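Local coordinates for uncharacterized protein (Bacteroides eggerthii DSM 20697, PDB 4ECO) that is of unknown function but, as a leucine-rich repeat protein, probably binds other proteins through its curved solenoid, at residues 462-465 and 466-469; 310-313 and 314-317. All coordinates share one frame; numbering follows the deposited sequence.

Contact 1. Residues 462-465 and 466-469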
loop_
_atom_site.group_PDB
_atom_site.type_symbol
_atom_site.label_atom_id
_atom_site.label_comp_id
_atom_site.label_asym_id
_atom_site.label_seq_id
_atom_site.Cartn_x
_atom_site.Cartn_y
_atom_site.Cartn_z
ATOM N N ILE A 462 17.820 5.316 7.903
ATOM C CA ILE A 462 18.158 4.034 7.311
ATOM C C ILE A 462 17.802 2.901 8.286
ATOM O O ILE A 462 18.075 2.979 9.483
ATOM C CB ILE A 462 19.640 3.985 6.876
ATOM C CG1 ILE A 462 19.949 2.737 6.020
ATOM C CG2 ILE A 462 20.628 4.161 8.054
ATOM C CD1 ILE A 462 21.230 2.803 5.212
ATOM N N ASN A 463 17.212 1.832 7.753
ATOM C CA ASN A 463 16.886 0.675 8.563
ATOM C C ASN A 463 17.688 -0.475 8.062
ATOM O O ASN A 463 17.501 -0.900 6.937
ATOM C CB ASN A 463 15.394 0.380 8.520
ATOM C CG ASN A 463 14.928 -0.440 9.681
ATOM O OD1 ASN A 463 15.682 -1.223 10.326
ATOM N ND2 ASN A 463 13.655 -0.280 9.948
ATOM N N LEU A 464 18.643 -0.927 8.848
ATOM C CA LEU A 464 19.527 -2.039 8.476
ATOM C C LEU A 464 19.356 -3.190 9.465
ATOM O O LEU A 464 20.169 -4.102 9.509
ATOM C CB LEU A 464 20.976 -1.557 8.409
ATOM C CG LEU A 464 21.354 -0.924 7.096
ATOM C CD1 LEU A 464 22.590 -0.063 7.241
ATOM C CD2 LEU A 464 21.554 -1.978 6.035
HETATM N N MSE A 465 18.246 -3.149 10.229
HETATM C CA MSE A 465 17.929 -4.168 11.218
HETATM C C MSE A 465 17.781 -5.550 10.550
HETATM O O MSE A 465 17.164 -5.670 9.482
HETATM C CB MSE A 465 16.637 -3.792 12.007
HETATM C CG MSE A 465 16.076 -4.936 12.908
HETATM SE SE MSE A 465 14.891 -6.235 11.956
HETATM C CE MSE A 465 13.327 -5.101 11.899
ATOM N N GLY A 466 18.268 -6.578 11.240
ATOM C CA GLY A 466 18.118 -7.950 10.768
ATOM C C GLY A 466 18.954 -8.246 9.554
ATOM O O GLY A 466 18.422 -8.639 8.520
ATOM N N ASN A 467 20.269 -8.045 9.676
ATOM C CA ASN A 467 21.210 -8.299 8.600
ATOM C C ASN A 467 22.430 -9.058 9.136
ATOM O O ASN A 467 22.327 -9.707 10.177
ATOM C CB ASN A 467 21.576 -6.999 7.901
ATOM C CG ASN A 467 20.542 -6.666 6.874
ATOM O OD1 ASN A 467 20.394 -7.373 5.885
ATOM N ND2 ASN A 467 19.766 -5.634 7.105
HETATM N N MSE A 468 23.558 -8.994 8.425
HETATM C CA MSE A 468 24.767 -9.770 8.716
HETATM C C MSE A 468 25.973 -8.923 9.049
HETATM O O MSE A 468 27.100 -9.443 9.031
HETATM C CB MSE A 468 25.126 -10.634 7.486
HETATM C CG MSE A 468 24.034 -11.606 7.070
HETATM SE SE MSE A 468 23.624 -12.828 8.529
HETATM C CE MSE A 468 21.642 -13.205 7.975
ATOM N N LEU A 469 25.759 -7.640 9.351
ATOM C CA LEU A 469 26.856 -6.727 9.668
ATOM C C LEU A 469 27.580 -7.170 10.943
ATOM O O LEU A 469 26.938 -7.632 11.891
ATOM C CB LEU A 469 26.343 -5.287 9.796
ATOM C CG LEU A 469 25.691 -4.725 8.530
ATOM C CD1 LEU A 469 24.728 -3.613 8.859
ATOM C CD2 LEU A 469 26.720 -4.296 7.484
#
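Asn467 reaches back across the turn to Leu464, and its amide carries the polar side of this local contact. ND2 of Asn467 donates to the carbonyl O of Leu464 over 2.9 Å in an almost straight bond, 177° at the hydrogen. The acceptor lies in the plane of the Asn467 amide, yet the donor stands well above the carbonyl plane of Leu464. With CG beside its own backbone N (chi1 -84°), the asparagine turns inward to make this bond. Asn463 adds an Asx turn, its OD1 accepting from the backbone N of Met465, a selenomethionine, at 3.2 Å. The apolar part is slight: CB of Leu464 meets CD1 of Leu469 at 4.3 Å.

The run from Leu464 to Leu469 matches the closing Leu-x-x-Asn-x-Leu of the leucine-rich repeat consensus LxxLxLxxNxL, in which the asparagine ladder joins successive coils. Asn467 ND2 also donates to Leu440 O and its OD1 accepts from Ile445 N, both in the preceding coil, while Leu464 O takes a further bond from Asn498 of the next. The turn follows strand 461-463, which runs parallel between strands 435-439 and 492-494.

Contact 2. Residues 310-313 and 314-317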
loop_
_atom_site.group_PDB
_atom_site.type_symbol
_atom_site.label_atom_id
_atom_site.label_comp_id
_atom_site.label_asym_id
_atom_site.label_seq_id
_atom_site.Cartn_x
_atom_site.Cartn_y
_atom_site.Cartn_z
ATOM N N ILE A 310 -3.575 0.401 -12.442
ATOM C CA ILE A 310 -3.791 -1.045 -12.451
ATOM C C ILE A 310 -3.727 -1.581 -11.009
ATOM O O ILE A 310 -2.694 -1.464 -10.344
ATOM C CB ILE A 310 -2.780 -1.809 -13.375
ATOM C CG1 ILE A 310 -2.863 -1.336 -14.848
ATOM C CG2 ILE A 310 -3.004 -3.321 -13.271
ATOM C CD1 ILE A 310 -1.869 -1.954 -15.829
ATOM N N TYR A 311 -4.832 -2.151 -10.534
ATOM C CA TYR A 311 -4.880 -2.847 -9.252
ATOM C C TYR A 311 -4.959 -4.327 -9.613
ATOM O O TYR A 311 -6.002 -4.761 -10.122
ATOM C CB TYR A 311 -6.048 -2.375 -8.342
ATOM C CG TYR A 311 -6.000 -0.933 -7.889
ATOM C CD1 TYR A 311 -5.022 -0.491 -7.000
ATOM C CD2 TYR A 311 -6.975 -0.022 -8.289
ATOM C CE1 TYR A 311 -4.982 0.834 -6.566
ATOM C CE2 TYR A 311 -6.969 1.293 -7.831
ATOM C CZ TYR A 311 -5.969 1.718 -6.968
ATOM O OH TYR A 311 -5.964 3.011 -6.498
ATOM N N ILE A 312 -3.841 -5.076 -9.479
ATOM C CA ILE A 312 -3.864 -6.475 -9.908
ATOM C C ILE A 312 -3.286 -7.395 -8.781
ATOM O O ILE A 312 -2.891 -8.546 -9.044
ATOM C CB ILE A 312 -3.155 -6.649 -11.298
ATOM C CG1 ILE A 312 -3.453 -8.020 -11.937
ATOM C CG2 ILE A 312 -1.659 -6.292 -11.280
ATOM C CD1 ILE A 312 -3.535 -8.035 -13.443
ATOM N N GLY A 313 -3.334 -6.905 -7.536
ATOM C CA GLY A 313 -2.900 -7.672 -6.371
ATOM C C GLY A 313 -3.805 -8.856 -6.060
ATOM O O GLY A 313 -4.908 -8.958 -6.612
ATOM N N TYR A 314 -3.354 -9.756 -5.157
ATOM C CA TYR A 314 -4.081 -10.969 -4.739
ATOM C C TYR A 314 -4.459 -11.839 -5.979
ATOM O O TYR A 314 -5.599 -12.253 -6.155
ATOM C CB TYR A 314 -5.321 -10.635 -3.900
ATOM C CG TYR A 314 -5.019 -9.964 -2.578
ATOM C CD1 TYR A 314 -4.754 -10.717 -1.437
ATOM C CD2 TYR A 314 -5.063 -8.577 -2.449
ATOM C CE1 TYR A 314 -4.497 -10.105 -0.209
ATOM C CE2 TYR A 314 -4.788 -7.958 -1.229
ATOM C CZ TYR A 314 -4.527 -8.729 -0.108
ATOM O OH TYR A 314 -4.299 -8.139 1.103
ATOM N N ASN A 315 -3.474 -12.117 -6.818
ATOM C CA ASN A 315 -3.690 -12.886 -8.019
ATOM C C ASN A 315 -2.599 -13.952 -8.142
ATOM O O ASN A 315 -1.838 -14.146 -7.185
ATOM C CB ASN A 315 -3.752 -11.953 -9.239
ATOM C CG ASN A 315 -5.118 -11.351 -9.454
ATOM O OD1 ASN A 315 -6.139 -12.055 -9.520
ATOM N ND2 ASN A 315 -5.163 -10.046 -9.665
ATOM N N ASN A 316 -2.545 -14.670 -9.286
ATOM C CA ASN A 316 -1.604 -15.761 -9.458
ATOM C C ASN A 316 -0.496 -15.485 -10.492
ATOM O O ASN A 316 0.186 -16.446 -10.893
ATOM C CB ASN A 316 -2.372 -17.005 -9.878
ATOM C CG ASN A 316 -3.436 -17.447 -8.912
ATOM O OD1 ASN A 316 -3.218 -17.636 -7.695
ATOM N ND2 ASN A 316 -4.617 -17.646 -9.451
ATOM N N LEU A 317 -0.280 -14.208 -10.902
ATOM C CA LEU A 317 0.734 -13.840 -11.901
ATOM C C LEU A 317 2.117 -14.389 -11.581
ATOM O O LEU A 317 2.595 -14.175 -10.470
ATOM C CB LEU A 317 0.866 -12.319 -12.033
ATOM C CG LEU A 317 -0.282 -11.536 -12.614
ATOM C CD1 LEU A 317 -0.088 -10.036 -12.335
ATOM C CD2 LEU A 317 -0.432 -11.820 -14.102
#
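The carbonyl O of Ile312 is gripped by two asparagine amides, one from within the turn and one from the next coil. Asn315 ND2 donates to Ile312 O at 2.8 Å with an angle of 165° at the hydrogen; the oxygen lies close to the amide plane of Asn315, but the nitrogen sits above the carbonyl plane, 64° out of it. The other donor is ND2 of Asn340. CG of Asn315 stands anti to its carbonyl carbon (chi1 -84°), which brings the amide back toward the carbonyl of Ile312, and its ND2 also donates to Val280 O in the preceding coil. This is the asparagine ladder of a leucine-rich repeat; the closing LxxNxL of the consensus LxxLxLxxNxL runs here from Ile312 to Leu317, with isoleucine in place of its leading leucine. Replacing Asn315 by an alanine is likely to leave the carbonyls of Ile312 and Val280 each short of a buried donor and slacken the tie between neighbouring coils.

On the apolar side, CG1 of Ile312 lies 3.9 Å from CD1 of Leu317, the two aliphatic side chains crossing at about a right angle. Leu291 of helix 288-300 touches Ile312, Asn315 and Leu317 alike. Tyr314 departs from the turn in another direction: its ring stacks with that of Tyr339 and its hydroxyl is hydrogen-bonded to Leu183 N.

Contact 2 comes first along the chain and contact 1 well after it, their centres 30 Å apart and their nearest atoms about 21 Å apart, without touching. Both occupy the same place in a leucine-rich repeat coil, just after a short strand: 309-311 for contact 2 and 461-463 for contact 1. These strands belong to the run of mostly parallel strands along the solenoid, and between them come strands 334-336, 354-359, 381-383, 404-408 and 435-439. Contact 2 lies nearer the centre of the chain, at 13 Å against 23 Å. In both, the ladder asparagine ties its coil to the one before, consistent with a regularly stacked solenoid.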